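Uncharacterized IolB-like protein (Salmonella typhimurium LT2, PDB 2QJV) is an uncharacterised cupin-fold protein of the KduI/IolB family that probably acts as a metal-dependent sugar-acid isomerase. Local coordinates at residues A[86-91]-A[117-122]. The protein carries 2 engineered substitutions. Numbering follows the deposited sequence.
Sequences SVYLPH and PVRLIS. With NI (nickel (II) ion), chain C.
Tyr88 and Arg119 face each other as a hydrogen-bonded antiparallel pair, a worked example of how an edge strand is held by backbone bonds, with side chains packing on both faces. The amide of Tyr88 meets Arg119 O at 2.9 Å, and Arg119 N returns the bond to Tyr88 O. The tyrosine's chi1 of 171° swings CG opposite the amide nitrogen, and Pro117 O reaches the ring edge, 3.5 Å from CD2. An extended chain carries the arginine's guanidinium obliquely past the tyrosine, its plane turned 31° from the ring and Tyr88 CB over one face. Both polar ends are held elsewhere, Tyr88 OH by Glu50 and Arg119 NH1 by Leu149 O.

Two residues along, Ser86 and Ile121 form the next hydrogen-bonded pair, Ile121 N lying 2.8 Å from Ser86 O. Ser86 N gives a second bond to Ile121 O, which therefore takes both this amide and a water that accepts from Ser86 OG. On the face carrying Val87 and Leu120, CG2 of Val87 meets CD1 of Leu120 at 4.0 Å. Beside it Val118 sets CG2 against Pro90 CD at 3.7 Å and against Leu89 CD2, while its CG1 meets Val87 CG1 and lies 3.8 Å from Tyr88 O. Strand 86-89 also bonds through Val87 and Leu89 to strand 49-55. Beyond Pro90, His91 binds nickel together with His92. The pair closes one edge, within this chain, of an antiparallel sheet of the kind that builds the cupin jelly-roll beta-barrel, as expected for a KduI/IolB family member.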
loop_
_atom_site.group_PDB
_atom_site.type_symbol
_atom_site.label_atom_id
_atom_site.label_comp_id
_atom_site.label_asym_id
_atom_site.label_seq_id
_atom_site.Cartn_x
_atom_site.Cartn_y
_atom_site.Cartn_z
ATOM N N SER A 86 -10.496 -39.811 -0.136
ATOM C CA SER A 86 -9.491 -39.229 0.726
ATOM C C SER A 86 -8.916 -40.307 1.643
ATOM O O SER A 86 -9.528 -41.357 1.866
ATOM C CB SER A 86 -10.074 -38.089 1.595
ATOM O OG SER A 86 -10.765 -37.165 0.773
ATOM N N VAL A 87 -7.718 -40.048 2.162
ATOM C CA VAL A 87 -7.085 -40.926 3.152
ATOM C C VAL A 87 -6.651 -40.091 4.356
ATOM O O VAL A 87 -5.935 -39.081 4.195
ATOM C CB VAL A 87 -5.872 -41.698 2.609
ATOM C CG1 VAL A 87 -5.212 -42.512 3.776
ATOM C CG2 VAL A 87 -6.305 -42.559 1.429
ATOM N N TYR A 88 -7.149 -40.483 5.534
ATOM C CA TYR A 88 -6.743 -39.879 6.793
ATOM C C TYR A 88 -5.446 -40.543 7.292
ATOM O O TYR A 88 -5.368 -41.771 7.378
ATOM C CB TYR A 88 -7.854 -39.958 7.879
ATOM C CG TYR A 88 -7.308 -39.512 9.219
ATOM C CD1 TYR A 88 -7.189 -38.154 9.536
ATOM C CD2 TYR A 88 -6.806 -40.441 10.146
ATOM C CE1 TYR A 88 -6.635 -37.760 10.743
ATOM C CE2 TYR A 88 -6.249 -40.042 11.353
ATOM C CZ TYR A 88 -6.164 -38.707 11.637
ATOM O OH TYR A 88 -5.599 -38.314 12.826
ATOM N N LEU A 89 -4.442 -39.720 7.627
ATOM C CA LEU A 89 -3.183 -40.187 8.178
ATOM C C LEU A 89 -2.956 -39.540 9.538
ATOM O O LEU A 89 -2.928 -38.324 9.624
ATOM C CB LEU A 89 -1.977 -39.844 7.281
ATOM C CG LEU A 89 -1.924 -40.263 5.834
ATOM C CD1 LEU A 89 -0.645 -39.691 5.178
ATOM C CD2 LEU A 89 -2.032 -41.812 5.762
ATOM N N PRO A 90 -2.780 -40.354 10.590
ATOM C CA PRO A 90 -2.443 -39.783 11.901
ATOM C C PRO A 90 -1.004 -39.291 11.854
ATOM O O PRO A 90 -0.288 -39.494 10.850
ATOM C CB PRO A 90 -2.594 -40.964 12.848
ATOM C CG PRO A 90 -2.269 -42.144 12.001
ATOM C CD PRO A 90 -2.815 -41.820 10.638
ATOM N N HIS A 91 -0.579 -38.602 12.896
ATOM C CA HIS A 91 0.802 -38.132 12.941
ATOM C C HIS A 91 1.760 -39.326 13.154
ATOM O O HIS A 91 1.324 -40.443 13.433
ATOM C CB HIS A 91 0.945 -37.041 13.981
ATOM C CG HIS A 91 1.017 -37.563 15.355
ATOM N ND1 HIS A 91 -0.063 -38.136 15.994
ATOM C CD2 HIS A 91 2.067 -37.699 16.183
ATOM C CE1 HIS A 91 0.319 -38.559 17.180
ATOM N NE2 HIS A 91 1.601 -38.304 17.314
ATOM N N PRO A 117 -6.304 -44.611 13.766
ATOM C CA PRO A 117 -5.619 -45.327 12.708
ATOM C C PRO A 117 -5.728 -44.654 11.350
ATOM O O PRO A 117 -6.574 -43.760 11.139
ATOM C CB PRO A 117 -6.376 -46.672 12.664
ATOM C CG PRO A 117 -7.763 -46.302 13.024
ATOM C CD PRO A 117 -7.607 -45.225 14.081
ATOM N N VAL A 118 -4.829 -45.049 10.451
ATOM C CA VAL A 118 -4.941 -44.689 9.065
ATOM C C VAL A 118 -6.331 -45.178 8.583
ATOM O O VAL A 118 -6.748 -46.282 8.918
ATOM C CB VAL A 118 -3.816 -45.381 8.222
ATOM C CG1 VAL A 118 -4.098 -45.307 6.691
ATOM C CG2 VAL A 118 -2.424 -44.839 8.578
ATOM N N ARG A 119 -7.066 -44.371 7.829
ATOM C CA ARG A 119 -8.333 -44.858 7.272
ATOM C C ARG A 119 -8.684 -44.221 5.938
ATOM O O ARG A 119 -8.354 -43.072 5.679
ATOM C CB ARG A 119 -9.516 -44.659 8.252
ATOM C CG ARG A 119 -10.046 -43.269 8.419
ATOM C CD ARG A 119 -11.275 -43.227 9.322
ATOM N NE ARG A 119 -11.945 -41.914 9.284
ATOM C CZ ARG A 119 -11.584 -40.819 9.949
ATOM N NH1 ARG A 119 -10.512 -40.784 10.749
ATOM N NH2 ARG A 119 -12.310 -39.718 9.793
ATOM N N LEU A 120 -9.377 -44.991 5.112
ATOM C CA LEU A 120 -9.948 -44.501 3.902
ATOM C C LEU A 120 -11.242 -43.740 4.214
ATOM O O LEU A 120 -12.038 -44.164 5.043
ATOM C CB LEU A 120 -10.316 -45.657 2.958
ATOM C CG LEU A 120 -10.790 -45.315 1.534
ATOM C CD1 LEU A 120 -9.692 -44.597 0.694
ATOM C CD2 LEU A 120 -11.299 -46.575 0.822
ATOM N N ILE A 121 -11.415 -42.593 3.569
ATOM C CA ILE A 121 -12.694 -41.871 3.592
ATOM C C ILE A 121 -13.183 -41.950 2.143
ATOM O O ILE A 121 -12.850 -41.122 1.296
ATOM C CB ILE A 121 -12.619 -40.406 4.075
ATOM C CG1 ILE A 121 -11.888 -40.279 5.429
ATOM C CG2 ILE A 121 -14.073 -39.808 4.113
ATOM C CD1 ILE A 121 -11.500 -38.844 5.799
ATOM N N SER A 122 -13.968 -42.978 1.863
ATOM C CA SER A 122 -14.504 -43.185 0.533
ATOM C C SER A 122 -15.761 -42.320 0.327
ATOM O O SER A 122 -16.273 -41.741 1.284
ATOM C CB SER A 122 -14.826 -44.660 0.325
ATOM O OG SER A 122 -16.017 -45.047 0.958
HETATM NI NI NI C . 3.087 -38.722 19.089
HETATM O O HOH W 1 -13.243 -38.258 0.790
HETATM O O HOH W 2 1.860 -40.692 19.868
HETATM O O HOH W 3 4.107 -36.935 19.203
#